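Local coordinates for nucleoporin NUP82 (Chaetomium thermophilum, PDB 5CWW), which probably serves as a structural component of the nuclear pore complex, to which this N-terminal beta-propeller part belongs, and may help dock transport factors, at residues H138-P143 / P158-L163; T111-D116 / L129-S134; E55-C60 / L120-N125. One frame throughout, in Å; residues are numbered along the deposited sequence.

Contact 1 of 3, residues H138-P143 / P158-L163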
loop_
_atom_site.group_PDB
_atom_site.type_symbol
_atom_site.label_atom_id
_atom_site.label_comp_id
_atom_site.label_asym_id
_atom_site.label_seq_id
_atom_site.Cartn_x
_atom_site.Cartn_y
_atom_site.Cartn_z
ATOM N N HIS B 138 16.973 1.072 -4.795
ATOM C CA HIS B 138 18.239 1.622 -4.325
ATOM C C HIS B 138 17.987 2.786 -3.375
ATOM O O HIS B 138 17.026 3.535 -3.543
ATOM C CB HIS B 138 19.103 2.089 -5.495
ATOM C CG HIS B 138 19.641 0.974 -6.335
ATOM N ND1 HIS B 138 18.882 0.320 -7.281
ATOM C CD2 HIS B 138 20.866 0.398 -6.371
ATOM C CE1 HIS B 138 19.616 -0.610 -7.865
ATOM N NE2 HIS B 138 20.824 -0.583 -7.330
ATOM N N ILE B 139 18.856 2.928 -2.378
ATOM C CA ILE B 139 18.801 4.053 -1.455
ATOM C C ILE B 139 19.968 4.985 -1.732
ATOM O O ILE B 139 21.130 4.599 -1.589
ATOM C CB ILE B 139 18.850 3.598 0.014
ATOM C CG1 ILE B 139 17.768 2.551 0.293
ATOM C CG2 ILE B 139 18.709 4.798 0.952
ATOM C CD1 ILE B 139 16.358 3.021 0.019
ATOM N N CYS B 140 19.654 6.212 -2.132
ATOM C CA CYS B 140 20.675 7.211 -2.402
ATOM C C CYS B 140 20.912 8.080 -1.179
ATOM O O CYS B 140 19.989 8.716 -0.667
ATOM C CB CYS B 140 20.277 8.086 -3.590
ATOM S SG CYS B 140 21.511 9.349 -4.012
ATOM N N ILE B 141 22.152 8.091 -0.707
ATOM C CA ILE B 141 22.565 9.010 0.341
ATOM C C ILE B 141 22.749 10.373 -0.304
ATOM O O ILE B 141 23.748 10.619 -0.979
ATOM C CB ILE B 141 23.869 8.561 1.028
ATOM C CG1 ILE B 141 23.783 7.083 1.427
ATOM C CG2 ILE B 141 24.162 9.432 2.243
ATOM C CD1 ILE B 141 22.576 6.731 2.272
ATOM N N LEU B 142 21.774 11.251 -0.107
ATOM C CA LEU B 142 21.763 12.538 -0.792
ATOM C C LEU B 142 22.985 13.371 -0.414
ATOM O O LEU B 142 23.353 13.442 0.757
ATOM C CB LEU B 142 20.472 13.294 -0.476
ATOM C CG LEU B 142 19.197 12.606 -0.972
ATOM C CD1 LEU B 142 17.959 13.379 -0.542
ATOM C CD2 LEU B 142 19.218 12.447 -2.491
ATOM N N PRO B 143 23.621 14.007 -1.413
ATOM C CA PRO B 143 24.866 14.729 -1.147
ATOM C C PRO B 143 24.644 16.119 -0.568
ATOM O O PRO B 143 23.516 16.612 -0.550
ATOM C CB PRO B 143 25.501 14.827 -2.533
ATOM C CG PRO B 143 24.328 14.939 -3.445
ATOM C CD PRO B 143 23.237 14.093 -2.834
ATOM N N PRO B 158 27.774 10.494 -5.263
ATOM C CA PRO B 158 26.749 10.145 -4.273
ATOM C C PRO B 158 26.619 8.639 -4.068
ATOM O O PRO B 158 26.504 7.889 -5.039
ATOM C CB PRO B 158 25.466 10.728 -4.873
ATOM C CG PRO B 158 25.929 11.821 -5.767
ATOM C CD PRO B 158 27.232 11.351 -6.333
ATOM N N LYS B 159 26.634 8.209 -2.811
ATOM C CA LYS B 159 26.558 6.792 -2.480
ATOM C C LYS B 159 25.161 6.232 -2.733
ATOM O O LYS B 159 24.158 6.826 -2.337
ATOM C CB LYS B 159 26.953 6.571 -1.015
ATOM C CG LYS B 159 26.889 5.119 -0.544
ATOM C CD LYS B 159 27.843 4.231 -1.333
ATOM C CE LYS B 159 27.826 2.799 -0.826
ATOM N NZ LYS B 159 28.708 1.917 -1.640
ATOM N N PHE B 160 25.115 5.086 -3.406
ATOM C CA PHE B 160 23.878 4.344 -3.631
ATOM C C PHE B 160 23.965 2.988 -2.942
ATOM O O PHE B 160 24.940 2.257 -3.125
ATOM C CB PHE B 160 23.614 4.149 -5.125
ATOM C CG PHE B 160 23.042 5.356 -5.808
ATOM C CD1 PHE B 160 23.860 6.396 -6.215
ATOM C CD2 PHE B 160 21.683 5.440 -6.064
ATOM C CE1 PHE B 160 23.333 7.504 -6.850
ATOM C CE2 PHE B 160 21.150 6.545 -6.700
ATOM C CZ PHE B 160 21.976 7.580 -7.091
ATOM N N TRP B 161 22.948 2.660 -2.152
ATOM C CA TRP B 161 22.871 1.368 -1.479
ATOM C C TRP B 161 21.797 0.502 -2.118
ATOM O O TRP B 161 20.666 0.948 -2.309
ATOM C CB TRP B 161 22.563 1.541 0.009
ATOM C CG TRP B 161 23.664 2.150 0.810
ATOM C CD1 TRP B 161 23.979 3.474 0.905
ATOM C CD2 TRP B 161 24.594 1.455 1.649
ATOM N NE1 TRP B 161 25.051 3.646 1.749
ATOM C CE2 TRP B 161 25.446 2.420 2.218
ATOM C CE3 TRP B 161 24.787 0.109 1.971
ATOM C CZ2 TRP B 161 26.478 2.083 3.089
ATOM C CZ3 TRP B 161 25.810 -0.223 2.836
ATOM C CH2 TRP B 161 26.643 0.758 3.386
ATOM N N THR B 162 22.152 -0.735 -2.444
ATOM C CA THR B 162 21.176 -1.697 -2.936
ATOM C C THR B 162 20.323 -2.188 -1.773
ATOM O O THR B 162 20.851 -2.577 -0.733
ATOM C CB THR B 162 21.852 -2.900 -3.622
ATOM O OG1 THR B 162 22.609 -2.447 -4.748
ATOM C CG2 THR B 162 20.815 -3.909 -4.096
ATOM N N LEU B 163 19.007 -2.168 -1.958
ATOM C CA LEU B 163 18.073 -2.621 -0.934
ATOM C C LEU B 163 17.539 -4.003 -1.292
ATOM O O LEU B 163 16.885 -4.179 -2.321
ATOM C CB LEU B 163 16.918 -1.630 -0.779
ATOM C CG LEU B 163 16.036 -1.829 0.457
ATOM C CD1 LEU B 163 16.764 -1.382 1.717
ATOM C CD2 LEU B 163 14.713 -1.091 0.308
#
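Strands 138-141 and 160-162 form an antiparallel beta pair, with Ile-139 and Trp-161 facing each other as a hydrogen-bonded pair. The bond from Ile-139 N to Trp-161 O is 2.7 Å long, nearly straight, and lies in the carbonyl plane. The return bond, Trp-161 N to Ile-139 O, is equally short, but its donor is tilted 25° from that plane. A third bond runs from Ile-141 N to Lys-159 O at 2.9 Å. They are the third and fourth strands of a four-stranded propeller blade, and strand 160-162 is its outer edge.

On one face of the sheet, Cys-140 packs against the ring of Phe-160. Cys-140 CB meets Phe-160 CE2 at 3.6 Å in a CH-pi contact. Cys-140 SG sits over the same ring, 3.9 Å from the centroid of Phe-160 and offset toward the ring's rim. Its chi1 of -179° turns the sulfur away from the backbone N and across to the CZ end of the ring. His-138 CB touches the edge of Phe-160, and its imidazole lies alongside Thr-162.

On the other face, Ile-141 CG1 meets the edge of the Trp-161 indole, 3.7 Å from Trp-161 NE1. Lys-159 CE lies over one indole face. Trp-161 also stacks with Phe-212, while Ile-139 and Leu-163 pack on Leu-190 of strand 189-194.

Contact 2 of 3, residues T111-D116 / L129-S134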
loop_
_atom_site.group_PDB
_atom_site.type_symbol
_atom_site.label_atom_id
_atom_site.label_comp_id
_atom_site.label_asym_id
_atom_site.label_seq_id
_atom_site.Cartn_x
_atom_site.Cartn_y
_atom_site.Cartn_z
ATOM N N THR B 111 23.220 6.680 -11.746
ATOM C CA THR B 111 22.779 5.655 -10.809
ATOM C C THR B 111 23.181 4.272 -11.310
ATOM O O THR B 111 23.496 4.105 -12.489
ATOM C CB THR B 111 21.250 5.692 -10.609
ATOM O OG1 THR B 111 20.606 5.116 -11.749
ATOM C CG2 THR B 111 20.758 7.121 -10.421
ATOM N N PRO B 112 23.178 3.274 -10.412
ATOM C CA PRO B 112 23.523 1.903 -10.798
ATOM C C PRO B 112 22.323 1.065 -11.242
ATOM O O PRO B 112 22.467 -0.149 -11.389
ATOM C CB PRO B 112 24.128 1.339 -9.513
ATOM C CG PRO B 112 23.360 2.024 -8.435
ATOM C CD PRO B 112 23.058 3.412 -8.949
ATOM N N VAL B 113 21.165 1.687 -11.454
ATOM C CA VAL B 113 19.977 0.935 -11.846
ATOM C C VAL B 113 20.172 0.286 -13.217
ATOM O O VAL B 113 20.972 0.756 -14.025
ATOM C CB VAL B 113 18.714 1.828 -11.879
ATOM C CG1 VAL B 113 18.434 2.396 -10.487
ATOM C CG2 VAL B 113 18.845 2.933 -12.933
ATOM N N ALA B 114 19.435 -0.793 -13.466
ATOM C CA ALA B 114 19.534 -1.533 -14.720
ATOM C C ALA B 114 18.296 -1.330 -15.591
ATOM O O ALA B 114 18.197 -1.899 -16.678
ATOM C CB ALA B 114 19.742 -3.012 -14.441
ATOM N N ASP B 115 17.359 -0.518 -15.112
ATOM C CA ASP B 115 16.148 -0.217 -15.867
ATOM C C ASP B 115 15.658 1.185 -15.526
ATOM O O ASP B 115 16.102 1.779 -14.545
ATOM C CB ASP B 115 15.059 -1.252 -15.566
ATOM C CG ASP B 115 14.046 -1.384 -16.691
ATOM O OD1 ASP B 115 13.923 -0.444 -17.505
ATOM O OD2 ASP B 115 13.369 -2.432 -16.758
ATOM N N ASP B 116 14.745 1.708 -16.340
ATOM C CA ASP B 116 14.221 3.057 -16.150
ATOM C C ASP B 116 13.642 3.241 -14.753
ATOM O O ASP B 116 12.887 2.398 -14.266
ATOM C CB ASP B 116 13.150 3.367 -17.197
ATOM C CG ASP B 116 13.705 3.418 -18.605
ATOM O OD1 ASP B 116 14.855 3.876 -18.779
ATOM O OD2 ASP B 116 12.990 3.001 -19.539
ATOM N N LEU B 129 17.082 9.060 -0.214
ATOM C CA LEU B 129 16.157 9.017 -1.342
ATOM C C LEU B 129 16.004 7.587 -1.856
ATOM O O LEU B 129 16.976 6.971 -2.303
ATOM C CB LEU B 129 16.638 9.930 -2.470
ATOM C CG LEU B 129 15.745 10.004 -3.712
ATOM C CD1 LEU B 129 14.430 10.708 -3.393
ATOM C CD2 LEU B 129 16.465 10.703 -4.852
ATOM N N ALA B 130 14.784 7.066 -1.788
ATOM C CA ALA B 130 14.485 5.737 -2.306
ATOM C C ALA B 130 14.295 5.805 -3.817
ATOM O O ALA B 130 13.543 6.645 -4.314
ATOM C CB ALA B 130 13.248 5.165 -1.634
ATOM N N VAL B 131 14.982 4.921 -4.537
ATOM C CA VAL B 131 14.981 4.919 -5.998
ATOM C C VAL B 131 14.486 3.578 -6.529
ATOM O O VAL B 131 15.160 2.557 -6.383
ATOM C CB VAL B 131 16.388 5.199 -6.564
ATOM C CG1 VAL B 131 16.354 5.261 -8.088
ATOM C CG2 VAL B 131 16.940 6.496 -5.993
ATOM N N LEU B 132 13.310 3.593 -7.146
ATOM C CA LEU B 132 12.640 2.371 -7.576
ATOM C C LEU B 132 12.589 2.211 -9.088
ATOM O O LEU B 132 12.237 3.140 -9.817
ATOM C CB LEU B 132 11.211 2.329 -7.036
ATOM C CG LEU B 132 11.003 1.919 -5.579
ATOM C CD1 LEU B 132 11.593 2.941 -4.621
ATOM C CD2 LEU B 132 9.517 1.720 -5.310
ATOM N N THR B 133 12.961 1.022 -9.545
ATOM C CA THR B 133 12.625 0.566 -10.883
ATOM C C THR B 133 11.342 -0.241 -10.730
ATOM O O THR B 133 10.663 -0.131 -9.710
ATOM C CB THR B 133 13.740 -0.285 -11.514
ATOM O OG1 THR B 133 13.955 -1.460 -10.724
ATOM C CG2 THR B 133 15.035 0.510 -11.597
ATOM N N SER B 134 11.012 -1.057 -11.721
ATOM C CA SER B 134 9.839 -1.914 -11.610
ATOM C C SER B 134 10.016 -2.961 -10.507
ATOM O O SER B 134 9.052 -3.318 -9.827
ATOM C CB SER B 134 9.551 -2.599 -12.947
ATOM O OG SER B 134 10.689 -3.296 -13.422
HETATM O O HOH W 1 11.741 -0.327 -14.774
#
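Val-113 and Thr-133 meet where the loop joining two propeller blades passes beside strand 128-132. The loop leaves strand 106-110, the outermost strand of one blade, and leads to strand 119-122, the first strand of the next. No direct hydrogen bond joins segments 111-116 and 129-134. Apolar packing and one water hold them together.

The tight part centres on the methyl of Thr-133. Its CG2 lies 3.9 Å from Val-113 CB, and the two side chains slide past each other in opposite directions. The same methyl, Thr-133 CG2, also rests 3.4 Å from the backbone oxygen Asp-115 O. The Thr-133 torsion (chi1 62°) sets CG2 anti to the carbonyl carbon and puts OG1 between the backbone N and the carbonyl carbon. There OG1 is hydrogen-bonded to Thr-136 OG1, so the polar end serves the turn that follows the strand, and the methyl serves the loop. Next to this pair, Val-113 CG1 touches Val-131 CG1 at 4.3 Å. Val-113 also packs on His-138 of the neighbouring strand. At the start of the loop, Val-113 N gives a weak hydrogen bond to Thr-111 OG1, which is hydrogen-bonded to Lys-62 O as well.

The other end is looser and more exposed. The CA-CB bond of Asp-116 points away from segment 129-134. Its backbone N is held by the preceding carboxylate: Asp-116 N to Asp-115 OD1 is 2.6 Å, reaching the anti side of that oxygen, 23° out of the carboxylate plane. Here the segments are bridged by a single water. The water donates to Asp-116 O at 3.0 Å and accepts from Ser-134 N at 3.2 Å.

Contact 3 of 3, residues E55-C60 / L120-N125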
loop_
_atom_site.group_PDB
_atom_site.type_symbol
_atom_site.label_atom_id
_atom_site.label_comp_id
_atom_site.label_asym_id
_atom_site.label_seq_id
_atom_site.Cartn_x
_atom_site.Cartn_y
_atom_site.Cartn_z
ATOM N N GLU B 55 15.011 22.359 -3.778
ATOM C CA GLU B 55 15.724 21.380 -4.594
ATOM C C GLU B 55 14.761 20.325 -5.122
ATOM O O GLU B 55 13.807 19.949 -4.438
ATOM C CB GLU B 55 16.834 20.698 -3.791
ATOM C CG GLU B 55 17.938 21.625 -3.305
ATOM C CD GLU B 55 19.047 20.877 -2.585
ATOM O OE1 GLU B 55 18.989 19.629 -2.529
ATOM O OE2 GLU B 55 19.978 21.535 -2.074
ATOM N N ILE B 56 15.015 19.846 -6.338
ATOM C CA ILE B 56 14.226 18.761 -6.906
ATOM C C ILE B 56 15.128 17.709 -7.547
ATOM O O ILE B 56 16.245 18.004 -7.974
ATOM C CB ILE B 56 13.213 19.272 -7.961
ATOM C CG1 ILE B 56 13.931 19.925 -9.148
ATOM C CG2 ILE B 56 12.240 20.247 -7.321
ATOM C CD1 ILE B 56 13.018 20.217 -10.323
ATOM N N PHE B 57 14.622 16.483 -7.602
ATOM C CA PHE B 57 15.331 15.360 -8.202
ATOM C C PHE B 57 14.448 14.763 -9.286
ATOM O O PHE B 57 13.338 14.313 -9.009
ATOM C CB PHE B 57 15.685 14.313 -7.145
ATOM C CG PHE B 57 16.546 14.841 -6.035
ATOM C CD1 PHE B 57 15.990 15.561 -4.990
ATOM C CD2 PHE B 57 17.912 14.620 -6.037
ATOM C CE1 PHE B 57 16.781 16.051 -3.968
ATOM C CE2 PHE B 57 18.710 15.106 -5.017
ATOM C CZ PHE B 57 18.143 15.821 -3.981
ATOM N N VAL B 58 14.946 14.768 -10.519
ATOM C CA VAL B 58 14.151 14.369 -11.675
ATOM C C VAL B 58 14.733 13.139 -12.354
ATOM O O VAL B 58 15.799 13.200 -12.968
ATOM C CB VAL B 58 14.060 15.512 -12.705
ATOM C CG1 VAL B 58 13.126 15.135 -13.850
ATOM C CG2 VAL B 58 13.593 16.798 -12.031
ATOM N N ALA B 59 14.017 12.024 -12.251
ATOM C CA ALA B 59 14.447 10.784 -12.877
ATOM C C ALA B 59 14.212 10.840 -14.381
ATOM O O ALA B 59 13.101 11.107 -14.836
ATOM C CB ALA B 59 13.713 9.597 -12.269
ATOM N N CYS B 60 15.274 10.600 -15.143
ATOM C CA CYS B 60 15.190 10.517 -16.594
ATOM C C CYS B 60 15.967 9.298 -17.072
ATOM O O CYS B 60 17.170 9.372 -17.311
ATOM C CB CYS B 60 15.726 11.796 -17.239
ATOM S SG CYS B 60 14.792 13.272 -16.761
ATOM N N LEU B 120 10.655 7.967 -7.215
ATOM C CA LEU B 120 11.577 8.573 -6.261
ATOM C C LEU B 120 10.795 8.943 -5.007
ATOM O O LEU B 120 9.792 9.652 -5.094
ATOM C CB LEU B 120 12.248 9.815 -6.848
ATOM C CG LEU B 120 13.007 9.638 -8.162
ATOM C CD1 LEU B 120 13.502 10.989 -8.665
ATOM C CD2 LEU B 120 14.165 8.671 -7.989
ATOM N N VAL B 121 11.248 8.472 -3.849
ATOM C CA VAL B 121 10.562 8.769 -2.594
ATOM C C VAL B 121 11.522 9.373 -1.578
ATOM O O VAL B 121 12.406 8.694 -1.055
ATOM C CB VAL B 121 9.914 7.511 -1.983
ATOM C CG1 VAL B 121 9.009 7.901 -0.821
ATOM C CG2 VAL B 121 9.118 6.752 -3.037
ATOM N N MET B 122 11.325 10.658 -1.300
ATOM C CA MET B 122 12.138 11.385 -0.336
ATOM C C MET B 122 11.841 10.905 1.077
ATOM O O MET B 122 10.689 10.646 1.419
ATOM C CB MET B 122 11.867 12.889 -0.446
ATOM C CG MET B 122 12.818 13.765 0.357
ATOM S SD MET B 122 14.532 13.676 -0.203
ATOM C CE MET B 122 14.393 14.339 -1.862
ATOM N N SER B 123 12.878 10.807 1.901
ATOM C CA SER B 123 12.708 10.398 3.292
ATOM C C SER B 123 12.248 11.599 4.116
ATOM O O SER B 123 12.349 12.734 3.656
ATOM C CB SER B 123 14.011 9.817 3.845
ATOM O OG SER B 123 14.997 10.819 3.996
ATOM N N PRO B 124 11.738 11.356 5.336
ATOM C CA PRO B 124 11.189 12.433 6.173
ATOM C C PRO B 124 12.166 13.579 6.435
ATOM O O PRO B 124 11.790 14.741 6.284
ATOM C CB PRO B 124 10.840 11.714 7.480
ATOM C CG PRO B 124 10.594 10.306 7.076
ATOM C CD PRO B 124 11.561 10.035 5.963
ATOM N N ASN B 125 13.396 13.255 6.819
ATOM C CA ASN B 125 14.402 14.275 7.097
ATOM C C ASN B 125 15.192 14.659 5.846
ATOM O O ASN B 125 16.140 15.440 5.917
ATOM C CB ASN B 125 15.347 13.789 8.194
ATOM C CG ASN B 125 14.632 13.566 9.513
ATOM O OD1 ASN B 125 13.688 14.282 9.848
ATOM N ND2 ASN B 125 15.072 12.563 10.264
#
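Leu-120 pushes one methyl against the backbone of strand 55-60, between Phe-57 and Ala-59. Leu-120 CD1 lies 3.3 Å from Phe-57 O. The same methyl, Leu-120 CD1, is 3.8 Å from Ala-59 N and 3.9 Å from Ala-59 CB. It therefore touches two residues whose side chains project from the same side of the strand. The extended Leu-120 side chain (chi2 175°) carries CD1 outward from its own strand to make this contact.

A second, separate touch is made by Met-122. Its CE meets Phe-57 CE1 at 3.6 Å and also lies 3.7 Å from Phe-57 CD1. The approach to the ring is oblique, and the two side chains cross at about a right angle. The CA-CB bond of Met-122 points neither at nor away from segment 55-60. Bends at both chi2 and chi3 then fold its methyl back to the ring. All the touching side chains are apolar, and no hydrogen bond crosses between the segments.

A second shell packs round these groups. The Phe-57 ring stacks with Trp-66, while Leu-142 packs on both Phe-57 and Met-122. Leu-120 also packs on Ile-64 of strand 63-68 and Ala-50 of strand 49-52, the two neighbours of strand 55-60, and on Val-131 within its own blade.

The strand axes run nearly antiparallel at 160° but come no nearer than 9.0 Å, so the strands do not pair. They belong to different four-stranded blades of the propeller. Strand 55-60 lies between strands 49-52 and 63-68 in the first, and strand 119-122 is an edge strand of the second, next to strand 128-132.

How the contacts relate
All three contacts involve the blade built from strands 119-122, 128-132, 137-141 and 160-162. Contact 1 lies within it, near the outer edge, and is the one made by strand pairing. Contact 2 sets the incoming loop beside the blade and is partly buried, with a water at its exposed end. Contact 3 is the buried one and joins two blades by apolar side chains packed on each other and on backbone, with no hydrogen bond between its segments. Strand 128-132 pairs with both 119-122 and 137-141, so it ties contact 2 to the other two. Leu-142 of contact 1 also reaches contact 3, while Thr-111 of contact 2 touches Phe-160 of contact 1.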